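Local coordinates for possible protein of nuclear scaffold (Encephalitozoon cuniculi, PDB 3KAE) that probably serves as the Cdc27 subunit of the anaphase-promoting complex, its N-terminal domain forming a homodimer of tetratricopeptide-repeat architecture, at residues C[115-120]-C[134-139]; C[178-183]-C[208-213]; C[201-206]-C[235-240]. All coordinates share one frame; numbering follows the deposited sequence.

Interaction 1 of 3, residues C[115-120]-C[134-139]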
# COMPACT_ATOMS: atom_id res chain seq x y z
N PHE C 115 -15.02 -8.92 -5.47
CA PHE C 115 -14.08 -7.81 -5.65
C PHE C 115 -14.17 -7.12 -7.02
O PHE C 115 -14.05 -5.90 -7.09
CB PHE C 115 -12.66 -8.30 -5.37
CG PHE C 115 -12.43 -8.64 -3.94
CD1 PHE C 115 -12.20 -7.64 -3.01
CD2 PHE C 115 -12.50 -9.95 -3.51
CE1 PHE C 115 -12.00 -7.95 -1.69
CE2 PHE C 115 -12.33 -10.27 -2.18
CZ PHE C 115 -12.07 -9.26 -1.27
N PHE C 116 -14.39 -7.90 -8.08
CA PHE C 116 -14.55 -7.35 -9.43
C PHE C 116 -15.88 -6.61 -9.60
O PHE C 116 -15.91 -5.51 -10.15
CB PHE C 116 -14.43 -8.46 -10.50
CG PHE C 116 -13.28 -9.40 -10.28
CD1 PHE C 116 -11.99 -8.91 -10.08
CD2 PHE C 116 -13.47 -10.77 -10.30
CE1 PHE C 116 -10.93 -9.77 -9.90
CE2 PHE C 116 -12.40 -11.64 -10.12
CZ PHE C 116 -11.14 -11.14 -9.91
N GLU C 117 -16.97 -7.22 -9.15
CA GLU C 117 -18.30 -6.59 -9.22
C GLU C 117 -18.36 -5.32 -8.38
O GLU C 117 -19.00 -4.35 -8.77
CB GLU C 117 -19.38 -7.57 -8.76
CG GLU C 117 -19.51 -8.80 -9.65
CD GLU C 117 -20.07 -8.47 -11.02
OE1 GLU C 117 -20.50 -7.32 -11.22
OE2 GLU C 117 -20.08 -9.37 -11.89
N SER C 118 -17.68 -5.34 -7.24
CA SER C 118 -17.61 -4.18 -6.37
C SER C 118 -16.90 -3.02 -7.05
O SER C 118 -17.41 -1.90 -7.08
CB SER C 118 -16.90 -4.54 -5.06
OG SER C 118 -16.65 -3.38 -4.29
N LEU C 119 -15.73 -3.32 -7.61
CA LEU C 119 -14.92 -2.32 -8.31
C LEU C 119 -15.68 -1.85 -9.54
O LEU C 119 -15.69 -0.67 -9.86
CB LEU C 119 -13.58 -2.95 -8.69
CG LEU C 119 -12.30 -2.11 -8.86
CD1 LEU C 119 -11.98 -1.88 -10.31
CD2 LEU C 119 -12.33 -0.78 -8.07
N LEU C 120 -16.30 -2.79 -10.22
CA LEU C 120 -17.16 -2.49 -11.35
C LEU C 120 -18.32 -1.56 -10.93
O LEU C 120 -18.74 -0.68 -11.69
CB LEU C 120 -17.70 -3.81 -11.88
CG LEU C 120 -17.60 -4.16 -13.35
CD1 LEU C 120 -16.71 -3.29 -14.22
CD2 LEU C 120 -17.47 -5.66 -13.61
N ILE C 134 -25.30 -0.08 -9.25
CA ILE C 134 -26.10 -0.73 -8.22
C ILE C 134 -26.21 -2.22 -8.51
O ILE C 134 -26.11 -3.05 -7.59
CB ILE C 134 -27.51 -0.09 -8.12
CG1 ILE C 134 -27.42 1.23 -7.36
CG2 ILE C 134 -28.49 -1.04 -7.44
CD1 ILE C 134 -28.43 2.25 -7.80
N GLY C 135 -26.41 -2.55 -9.78
CA GLY C 135 -26.50 -3.94 -10.22
C GLY C 135 -25.24 -4.74 -9.92
O GLY C 135 -25.32 -5.92 -9.55
N HIS C 136 -24.07 -4.12 -10.09
CA HIS C 136 -22.81 -4.78 -9.73
C HIS C 136 -22.70 -4.89 -8.21
O HIS C 136 -22.29 -5.93 -7.69
CB HIS C 136 -21.58 -4.09 -10.34
CG HIS C 136 -21.58 -4.09 -11.84
ND1 HIS C 136 -21.60 -5.25 -12.58
CD2 HIS C 136 -21.59 -3.07 -12.73
CE1 HIS C 136 -21.61 -4.94 -13.87
NE2 HIS C 136 -21.61 -3.63 -13.98
N TYR C 137 -23.10 -3.84 -7.50
CA TYR C 137 -23.10 -3.90 -6.04
C TYR C 137 -24.00 -5.01 -5.52
O TYR C 137 -23.64 -5.74 -4.59
CB TYR C 137 -23.56 -2.58 -5.43
CG TYR C 137 -22.63 -1.41 -5.61
CD1 TYR C 137 -21.23 -1.57 -5.56
CD2 TYR C 137 -23.14 -0.15 -5.82
CE1 TYR C 137 -20.39 -0.47 -5.73
CE2 TYR C 137 -22.32 0.94 -5.98
CZ TYR C 137 -20.95 0.78 -5.93
OH TYR C 137 -20.18 1.90 -6.09
N VAL C 138 -25.16 -5.14 -6.14
CA VAL C 138 -26.10 -6.19 -5.77
C VAL C 138 -25.46 -7.55 -6.01
O VAL C 138 -25.51 -8.42 -5.15
CB VAL C 138 -27.41 -6.08 -6.57
CG1 VAL C 138 -28.20 -7.38 -6.48
CG2 VAL C 138 -28.22 -4.91 -6.06
N ARG C 139 -24.85 -7.72 -7.19
CA ARG C 139 -24.30 -9.01 -7.56
C ARG C 139 -23.12 -9.34 -6.65
O ARG C 139 -22.92 -10.48 -6.25
CB ARG C 139 -23.93 -9.04 -9.05
CG ARG C 139 -23.58 -10.42 -9.59
CD ARG C 139 -23.93 -10.56 -11.07
NE ARG C 139 -23.65 -9.34 -11.80
CZ ARG C 139 -24.51 -8.58 -12.48
NH1 ARG C 139 -24.02 -7.50 -13.07
NH2 ARG C 139 -25.80 -8.86 -12.60
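E117 and H136 both set CG beside the backbone N and anti to the carbonyl carbon (chi1 -64° and -62°), and a further bend at chi2 of E117 brings its carboxylate to the ND1 edge of the imidazole. The two residues sit on neighbouring, nearly antiparallel helices, 113-126 and 130-143, a helix pair of the kind from which tetratricopeptide-repeat folds are built. Their short segments approach to 7.6 Å between axes. H136 ND1 donates to E117 OE1 over 2.7 Å; the bond is bent (140°), in part because the acceptor lies out of the ring plane, although the oxygen itself is met nearly along its C-O axis. The second carboxylate oxygen serves R139, with E117 OE2 lying 3.6 Å from R139 NE in a long salt bridge at the guanidinium edge. The nearby arginine would probably favour the ionised carboxylate. One face of the imidazole is covered by L120 in a CH-pi contact, its CG standing 4.0 Å from the H136 ring centroid, almost on the ring normal. Y137 turns toward helix 147-155, where its side chain touches P149 and L153, while its hydroxyl is hydrogen-bonded to D122. F115, on the same helix as E117, stacks on Y15 of the second subunit. The Y137 ring also meets helix 113-126, its CE1 lying 3.6 Å from the carbonyl O of S118.

Interaction 2 of 3, residues C[178-183]-C[208-213]; sequences EEYVSD and SYFISN
The Y180 ring turns an edge to helix 206-220, with the backbone N of F210 close to its plane, 3.9 Å from Y180 CE2. The F210 ring likewise presents an edge to helix 176-190: F210 CE1 lies 3.7 Å from D183 CB and equally close to D183 C. F23 of the second subunit meets Y180 edge-to-face, and Y199 stacks on F210. The contact joins two nearly parallel helices of this tetratricopeptide-repeat architecture, with helix 193-200 between them in sequence. Their short segments run 11.1 Å apart at 16°, a separation bridged by the long aromatic side chains. Both Y180 and F210 carry CG anti to the backbone N (chi1 158° and -168°), which sends each ring toward the facing helix to pass beside the other. Y209 contributes only the base of its side chain, its CB packing 3.7 Å from Y180 OH, while its ring leads away to meet F241 of the same chain and F23 of the second subunit, both edge-to-face. Y180 OH and N213 ND2 are 3.0 Å apart, but the angle is too poor for a hydrogen bond. Both groups instead bond to the carboxylate of E151, Y180 OH to OE2 and N213 ND2 to OE1. D183 OD2 is held by the hydroxyl of Y199 and a salt bridge to K198. The contact is therefore made by aromatic rings against side-chain CB and backbone atoms, while the polar ends of Y180, D183 and N213 find partners in helices 147-155 and 193-200, so that E151 ties the tyrosine and the asparagine together indirectly.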
# COMPACT_ATOMS: atom_id res chain seq x y z
N GLU C 178 -22.82 -8.83 9.06
CA GLU C 178 -24.13 -9.11 8.49
C GLU C 178 -25.22 -8.62 9.44
O GLU C 178 -26.29 -8.20 9.02
CB GLU C 178 -24.29 -10.60 8.16
CG GLU C 178 -23.12 -11.21 7.37
CD GLU C 178 -22.98 -10.63 5.96
OE1 GLU C 178 -23.90 -9.91 5.50
OE2 GLU C 178 -21.93 -10.89 5.30
N GLU C 179 -24.91 -8.65 10.73
CA GLU C 179 -25.77 -8.04 11.74
C GLU C 179 -25.78 -6.52 11.61
O GLU C 179 -26.79 -5.87 11.85
CB GLU C 179 -25.29 -8.44 13.14
CG GLU C 179 -25.90 -7.64 14.26
CD GLU C 179 -25.49 -8.15 15.62
OE1 GLU C 179 -24.75 -9.16 15.66
OE2 GLU C 179 -25.91 -7.55 16.63
N TYR C 180 -24.65 -5.95 11.21
CA TYR C 180 -24.56 -4.51 11.02
C TYR C 180 -25.46 -4.07 9.88
O TYR C 180 -26.10 -3.01 9.93
CB TYR C 180 -23.12 -4.08 10.75
CG TYR C 180 -22.99 -2.76 10.03
CD1 TYR C 180 -22.95 -2.70 8.65
CD2 TYR C 180 -22.90 -1.56 10.74
CE1 TYR C 180 -22.82 -1.48 7.99
CE2 TYR C 180 -22.79 -0.34 10.09
CZ TYR C 180 -22.74 -0.32 8.71
OH TYR C 180 -22.62 0.88 8.05
N VAL C 181 -25.50 -4.90 8.85
CA VAL C 181 -26.35 -4.64 7.71
C VAL C 181 -27.83 -4.78 8.08
O VAL C 181 -28.65 -3.95 7.70
CB VAL C 181 -26.04 -5.59 6.55
CG1 VAL C 181 -26.85 -5.23 5.33
CG2 VAL C 181 -24.54 -5.57 6.22
N SER C 182 -28.17 -5.83 8.83
CA SER C 182 -29.52 -6.05 9.30
C SER C 182 -30.02 -4.85 10.09
O SER C 182 -31.13 -4.35 9.86
CB SER C 182 -29.58 -7.30 10.18
OG SER C 182 -29.01 -8.42 9.53
N ASP C 183 -29.20 -4.40 11.03
CA ASP C 183 -29.55 -3.28 11.88
C ASP C 183 -29.81 -2.04 11.07
O ASP C 183 -30.77 -1.30 11.32
CB ASP C 183 -28.46 -3.03 12.92
CG ASP C 183 -28.37 -4.14 13.94
OD1 ASP C 183 -29.15 -5.12 13.85
OD2 ASP C 183 -27.50 -4.05 14.84
N SER C 208 -19.25 4.05 14.65
CA SER C 208 -18.93 5.25 13.88
C SER C 208 -19.62 5.22 12.52
O SER C 208 -20.13 6.23 12.04
CB SER C 208 -17.41 5.38 13.69
OG SER C 208 -16.72 5.06 14.89
N TYR C 209 -19.65 4.05 11.90
CA TYR C 209 -20.35 3.89 10.64
C TYR C 209 -21.87 3.96 10.85
O TYR C 209 -22.55 4.72 10.18
CB TYR C 209 -19.99 2.55 9.99
CG TYR C 209 -18.52 2.39 9.67
CD1 TYR C 209 -18.03 2.78 8.43
CD2 TYR C 209 -17.64 1.86 10.60
CE1 TYR C 209 -16.69 2.64 8.11
CE2 TYR C 209 -16.29 1.71 10.30
CZ TYR C 209 -15.82 2.11 9.04
OH TYR C 209 -14.47 1.98 8.71
N PHE C 210 -22.38 3.17 11.78
CA PHE C 210 -23.84 3.13 12.01
C PHE C 210 -24.43 4.50 12.35
O PHE C 210 -25.32 4.99 11.68
CB PHE C 210 -24.20 2.11 13.08
CG PHE C 210 -25.68 1.81 13.15
CD1 PHE C 210 -26.22 0.80 12.38
CD2 PHE C 210 -26.52 2.55 13.97
CE1 PHE C 210 -27.57 0.52 12.42
CE2 PHE C 210 -27.86 2.28 14.03
CZ PHE C 210 -28.39 1.26 13.25
N ILE C 211 -23.89 5.13 13.39
CA ILE C 211 -24.33 6.46 13.77
C ILE C 211 -24.16 7.48 12.64
O ILE C 211 -25.00 8.38 12.49
CB ILE C 211 -23.61 6.95 15.03
CG1 ILE C 211 -23.71 5.91 16.15
CG2 ILE C 211 -24.17 8.30 15.48
CD1 ILE C 211 -25.07 5.36 16.34
N SER C 212 -23.08 7.36 11.86
CA SER C 212 -22.88 8.25 10.72
C SER C 212 -24.02 8.06 9.71
O SER C 212 -24.62 9.03 9.23
CB SER C 212 -21.51 8.00 10.05
OG SER C 212 -20.46 8.41 10.90
N ASN C 213 -24.32 6.82 9.39
CA ASN C 213 -25.38 6.57 8.46
C ASN C 213 -26.71 7.07 9.07
O ASN C 213 -27.55 7.66 8.38
CB ASN C 213 -25.42 5.10 8.09
CG ASN C 213 -24.31 4.71 7.11
OD1 ASN C 213 -23.77 5.56 6.41
ND2 ASN C 213 -23.97 3.43 7.07

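Interaction 3 of 3, residues C[201-206]-C[235-240]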
# COMPACT_ATOMS: atom_id res chain seq x y z
N GLU C 201 -22.22 2.91 21.79
CA GLU C 201 -21.17 2.42 22.68
C GLU C 201 -19.91 2.01 21.94
O GLU C 201 -18.85 1.85 22.55
CB GLU C 201 -21.68 1.25 23.54
N HIS C 202 -20.01 1.84 20.62
CA HIS C 202 -18.86 1.42 19.82
C HIS C 202 -18.37 2.52 18.88
O HIS C 202 -18.27 2.32 17.67
CB HIS C 202 -19.17 0.14 19.04
CG HIS C 202 -19.75 -0.95 19.89
ND1 HIS C 202 -18.97 -1.78 20.66
CD2 HIS C 202 -21.03 -1.33 20.10
CE1 HIS C 202 -19.75 -2.64 21.30
NE2 HIS C 202 -21.00 -2.39 20.98
N VAL C 203 -18.08 3.68 19.46
CA VAL C 203 -17.51 4.81 18.75
C VAL C 203 -16.32 5.30 19.56
O VAL C 203 -16.50 5.77 20.68
CB VAL C 203 -18.53 5.97 18.68
CG1 VAL C 203 -17.98 7.16 17.90
CG2 VAL C 203 -19.84 5.48 18.08
N PRO C 204 -15.11 5.20 18.99
CA PRO C 204 -14.80 4.71 17.64
C PRO C 204 -15.00 3.21 17.44
O PRO C 204 -14.91 2.43 18.40
CB PRO C 204 -13.31 5.04 17.48
CG PRO C 204 -13.01 6.04 18.56
CD PRO C 204 -13.90 5.67 19.69
N GLY C 205 -15.27 2.82 16.20
CA GLY C 205 -15.50 1.43 15.84
C GLY C 205 -16.68 1.29 14.90
O GLY C 205 -17.01 2.24 14.18
N ILE C 206 -17.34 0.13 14.90
CA ILE C 206 -18.48 -0.12 14.03
C ILE C 206 -19.57 0.95 14.23
O ILE C 206 -20.30 1.31 13.30
CB ILE C 206 -19.06 -1.53 14.26
CG1 ILE C 206 -20.04 -1.90 13.15
CG2 ILE C 206 -19.71 -1.64 15.65
CD1 ILE C 206 -20.52 -3.34 13.21
N ARG C 235 -18.23 13.33 15.66
CA ARG C 235 -17.24 14.41 15.56
C ARG C 235 -16.37 14.49 16.82
O ARG C 235 -15.21 14.86 16.74
CB ARG C 235 -17.90 15.77 15.32
CG ARG C 235 -18.62 15.94 13.99
N ARG C 236 -16.94 14.14 17.97
CA ARG C 236 -16.21 14.22 19.23
C ARG C 236 -15.52 12.93 19.67
O ARG C 236 -14.36 12.96 20.09
CB ARG C 236 -17.08 14.77 20.36
CG ARG C 236 -18.46 14.19 20.49
CD ARG C 236 -19.27 14.98 21.52
NE ARG C 236 -20.40 14.20 22.01
CZ ARG C 236 -21.67 14.54 21.85
NH1 ARG C 236 -21.99 15.68 21.24
NH2 ARG C 236 -22.63 13.75 22.33
N LYS C 237 -16.21 11.80 19.58
CA LYS C 237 -15.63 10.51 19.98
C LYS C 237 -14.75 9.90 18.89
O LYS C 237 -14.06 8.90 19.12
CB LYS C 237 -16.74 9.52 20.36
CG LYS C 237 -17.44 9.80 21.68
CD LYS C 237 -18.51 8.76 21.96
CE LYS C 237 -19.24 9.06 23.25
NZ LYS C 237 -20.53 8.32 23.34
N ASP C 238 -14.78 10.49 17.71
CA ASP C 238 -14.03 9.99 16.57
C ASP C 238 -13.92 11.05 15.49
O ASP C 238 -14.39 10.84 14.37
CB ASP C 238 -14.71 8.74 16.01
CG ASP C 238 -13.79 7.96 15.09
OD1 ASP C 238 -14.19 6.90 14.56
OD2 ASP C 238 -12.66 8.44 14.89
N PRO C 239 -13.29 12.19 15.81
CA PRO C 239 -13.28 13.38 14.95
C PRO C 239 -12.66 13.09 13.59
O PRO C 239 -13.04 13.69 12.59
CB PRO C 239 -12.38 14.36 15.71
CG PRO C 239 -12.27 13.81 17.10
CD PRO C 239 -12.39 12.33 16.97
N MET C 240 -11.69 12.19 13.57
CA MET C 240 -10.94 11.92 12.36
C MET C 240 -11.63 10.88 11.47
O MET C 240 -11.20 10.69 10.33
CB MET C 240 -9.52 11.50 12.72
CG MET C 240 -8.67 12.65 13.25
SD MET C 240 -7.70 12.21 14.70
CE MET C 240 -7.10 10.60 14.21
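V203 and P204, joined by a cis peptide bond, lie in the loop between helices 193-200 and 206-220, against the point where helix 224-237 ends and D238 leaves helical geometry; CA of P204 and CA of D238 come within 5.4 Å. V203 has CG1 anti to its own N (chi1 -178°), which carries that methyl to within 3.6 Å of K237 CB and also places it beside D238 CB. K237 otherwise runs extended, its end leading away from the loop. The proline ring sits over the end of the helix, its CG 3.1 Å from the carbonyl O of K237, and its CB faces D238 OD1 at 3.6 Å. That carboxylate oxygen finds its polar partner in S208 OG, in the first turn of helix 206-220; the same hydroxyl bonds to the carbonyl of G205. Backbone angles of 137° and -154° at G205, just before helix 206-220 begins, are of the sort that call for glycine. Next to it, I206 packs on F23 of the second subunit. No hydrogen bond spans the two segments; the contact joins the turn between helices 193-200 and 206-220 to the C-terminal end of helix 224-237, as in the packed helices of a tetratricopeptide-repeat fold.

In the fold
Along the chain, interaction 1 closes before the other two open, whereas interactions 2 and 3 alternate their segments. Interaction 1 joins the consecutive helices 113-126 and 130-143, its centre 20 Å from that of interaction 2 and 29 Å from that of interaction 3. Interactions 2 and 3 are centred 13 Å apart and touch directly, with I206 CD1 packing 3.7 Å from Y180 CB. Helix 206-220 is central to this pair, packing on helix 176-190 and followed directly by helix 224-237. Residues in or beside all three contacts also meet the second subunit, so this helical array contributes to the homodimer.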